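Tudor and KH domain-containing protein homolog (Bombyx mori, PDB 5VQH) binds symmetrically dimethylated arginines of the Piwi proteins Siwi and Ago3 through its extended Tudor domain and takes part in primary piRNA biogenesis. Local coordinates at residues R71-G76 with A92-I97. Sequence-based numbering, arbitrary orientation.
Sequences RHVSVG and ARVHDI
With CG anti to the backbone N (chi1 -173°) and a bend at chi3 (-68°), the side chain of Arg-93 brings its guanidinium to Gly-76, while in Val-73 a chi1 of 61° places CG1 between the backbone N and the carbonyl carbon and turns CG2, anti to N, against Val-94. The arginine supplies the polar end of the contact: its NH1 donates to Gly-76 O at 3.0 Å, the acceptor lying close to the guanidinium plane although the donor is tilted from the carbonyl plane. CG of Arg-93 also rests near that oxygen. A shorter and straighter bond runs from Gly-76 N to Val-94 O (2.7 Å), in the plane of the carbonyl, so this glycine, which turns the chain at a positive phi, is gripped through both its N-H and its C=O.

Van der Waals packing continues from there. The side chains of Val-73 and Val-94 cross at about a right angle, CG2 to CG2 at 3.8 Å, and Val-94 CB packs 3.5 Å from the backbone oxygen Ser-74 O. Val-75 lies over the strand backbone, its CG1 3.7 Å from the carbonyl oxygen His-95 O and its CG2 3.8 Å from Asp-96 CA. Ile-97 touches more loosely, its CD1 4.3 Å from CG1 of Val-73.

The strand is irregular here: a classic beta bulge sets two of its residues, His-95 and Asp-96, opposite the single Asp-110, and His-95 ND1 is hydrogen-bonded to Asp-110 OD2. The contact illustrates how a loop can lead into a Tudor sheet: 71-76 follows helix 62-66, docks at the surface on strand 89-98, and leads on to strand 78-82; strand 89-98 runs between strands 78-82 and 108-113, antiparallel to both.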
loop_
_atom_site.group_PDB
_atom_site.type_symbol
_atom_site.label_atom_id
_atom_site.label_comp_id
_atom_site.label_asym_id
_atom_site.label_seq_id
_atom_site.Cartn_x
_atom_site.Cartn_y
_atom_site.Cartn_z
ATOM N N ARG A 71 -25.055 2.451 -7.241
ATOM C CA ARG A 71 -25.768 3.362 -8.127
ATOM C C ARG A 71 -25.055 4.712 -8.173
ATOM O O ARG A 71 -25.159 5.425 -9.167
ATOM C CB ARG A 71 -27.219 3.544 -7.700
ATOM C CG ARG A 71 -28.070 2.276 -7.689
ATOM C CD ARG A 71 -29.151 2.384 -6.619
ATOM N NE ARG A 71 -28.588 2.814 -5.326
ATOM C CZ ARG A 71 -29.280 2.920 -4.194
ATOM N NH1 ARG A 71 -30.575 2.610 -4.159
ATOM N NH2 ARG A 71 -28.663 3.330 -3.086
ATOM N N HIS A 72 -24.359 5.057 -7.086
ATOM C CA HIS A 72 -23.496 6.217 -7.045
ATOM C C HIS A 72 -22.140 5.885 -6.424
ATOM O O HIS A 72 -22.056 5.125 -5.468
ATOM C CB HIS A 72 -24.143 7.331 -6.233
ATOM C CG HIS A 72 -23.358 8.605 -6.251
ATOM N ND1 HIS A 72 -22.765 9.130 -5.121
ATOM C CD2 HIS A 72 -23.026 9.435 -7.271
ATOM C CE1 HIS A 72 -22.122 10.240 -5.443
ATOM N NE2 HIS A 72 -22.263 10.443 -6.742
ATOM N N VAL A 73 -21.088 6.498 -6.948
ATOM C CA VAL A 73 -19.764 6.343 -6.413
ATOM C C VAL A 73 -19.083 7.694 -6.241
ATOM O O VAL A 73 -19.193 8.561 -7.092
ATOM C CB VAL A 73 -18.916 5.412 -7.275
ATOM C CG1 VAL A 73 -18.737 5.921 -8.684
ATOM C CG2 VAL A 73 -17.563 5.179 -6.638
ATOM N N SER A 74 -18.396 7.855 -5.111
ATOM C CA SER A 74 -17.785 9.115 -4.705
ATOM C C SER A 74 -16.289 8.944 -4.440
ATOM O O SER A 74 -15.831 7.890 -4.068
ATOM C CB SER A 74 -18.454 9.659 -3.441
ATOM O OG SER A 74 -19.775 9.166 -3.341
ATOM N N VAL A 75 -15.533 9.999 -4.655
ATOM C CA VAL A 75 -14.144 9.965 -4.351
ATOM C C VAL A 75 -14.064 9.831 -2.850
ATOM O O VAL A 75 -14.847 10.428 -2.123
ATOM C CB VAL A 75 -13.448 11.226 -4.883
ATOM C CG1 VAL A 75 -12.241 11.616 -4.070
ATOM C CG2 VAL A 75 -13.028 10.984 -6.312
ATOM N N GLY A 76 -13.126 9.009 -2.398
ATOM C CA GLY A 76 -12.921 8.789 -0.983
ATOM C C GLY A 76 -13.769 7.665 -0.465
ATOM O O GLY A 76 -13.655 7.310 0.688
ATOM N N ALA A 92 -10.878 -1.271 -1.441
ATOM C CA ALA A 92 -10.150 -0.172 -2.042
ATOM C C ALA A 92 -10.876 1.140 -1.785
ATOM O O ALA A 92 -12.079 1.153 -1.536
ATOM C CB ALA A 92 -10.044 -0.410 -3.514
ATOM N N ARG A 93 -10.141 2.242 -1.864
ATOM C CA ARG A 93 -10.708 3.578 -1.723
ATOM C C ARG A 93 -10.616 4.266 -3.092
ATOM O O ARG A 93 -9.570 4.266 -3.705
ATOM C CB ARG A 93 -9.929 4.365 -0.669
ATOM C CG ARG A 93 -10.518 5.717 -0.316
ATOM C CD ARG A 93 -9.607 6.533 0.598
ATOM N NE ARG A 93 -9.473 5.968 1.959
ATOM C CZ ARG A 93 -10.441 5.907 2.893
ATOM N NH1 ARG A 93 -11.685 6.348 2.679
ATOM N NH2 ARG A 93 -10.162 5.371 4.063
ATOM N N VAL A 94 -11.712 4.849 -3.560
ATOM C CA VAL A 94 -11.723 5.546 -4.817
ATOM C C VAL A 94 -10.898 6.803 -4.645
ATOM O O VAL A 94 -11.250 7.656 -3.821
ATOM C CB VAL A 94 -13.176 5.879 -5.224
ATOM C CG1 VAL A 94 -13.193 6.700 -6.496
ATOM C CG2 VAL A 94 -13.974 4.577 -5.452
ATOM N N HIS A 95 -9.789 6.927 -5.371
ATOM C CA HIS A 95 -8.942 8.101 -5.231
ATOM C C HIS A 95 -9.305 9.181 -6.232
ATOM O O HIS A 95 -9.239 10.370 -5.928
ATOM C CB HIS A 95 -7.470 7.742 -5.369
ATOM C CG HIS A 95 -6.566 8.935 -5.488
ATOM N ND1 HIS A 95 -6.094 9.403 -6.706
ATOM C CD2 HIS A 95 -6.069 9.775 -4.546
ATOM C CE1 HIS A 95 -5.341 10.472 -6.505
ATOM N NE2 HIS A 95 -5.299 10.710 -5.202
ATOM N N ASP A 96 -9.695 8.771 -7.430
ATOM C CA ASP A 96 -10.152 9.713 -8.422
ATOM C C ASP A 96 -11.024 9.016 -9.463
ATOM O O ASP A 96 -11.028 7.800 -9.549
ATOM C CB ASP A 96 -8.933 10.337 -9.089
ATOM C CG ASP A 96 -9.272 11.560 -9.866
ATOM O OD1 ASP A 96 -10.431 12.048 -9.715
ATOM O OD2 ASP A 96 -8.384 12.008 -10.632
ATOM N N ILE A 97 -11.770 9.793 -10.230
ATOM C CA ILE A 97 -12.552 9.273 -11.334
ATOM C C ILE A 97 -12.176 10.030 -12.597
ATOM O O ILE A 97 -12.141 11.255 -12.596
ATOM C CB ILE A 97 -14.039 9.443 -11.071
ATOM C CG1 ILE A 97 -14.425 8.615 -9.865
ATOM C CG2 ILE A 97 -14.877 8.965 -12.259
ATOM C CD1 ILE A 97 -15.820 8.938 -9.361
#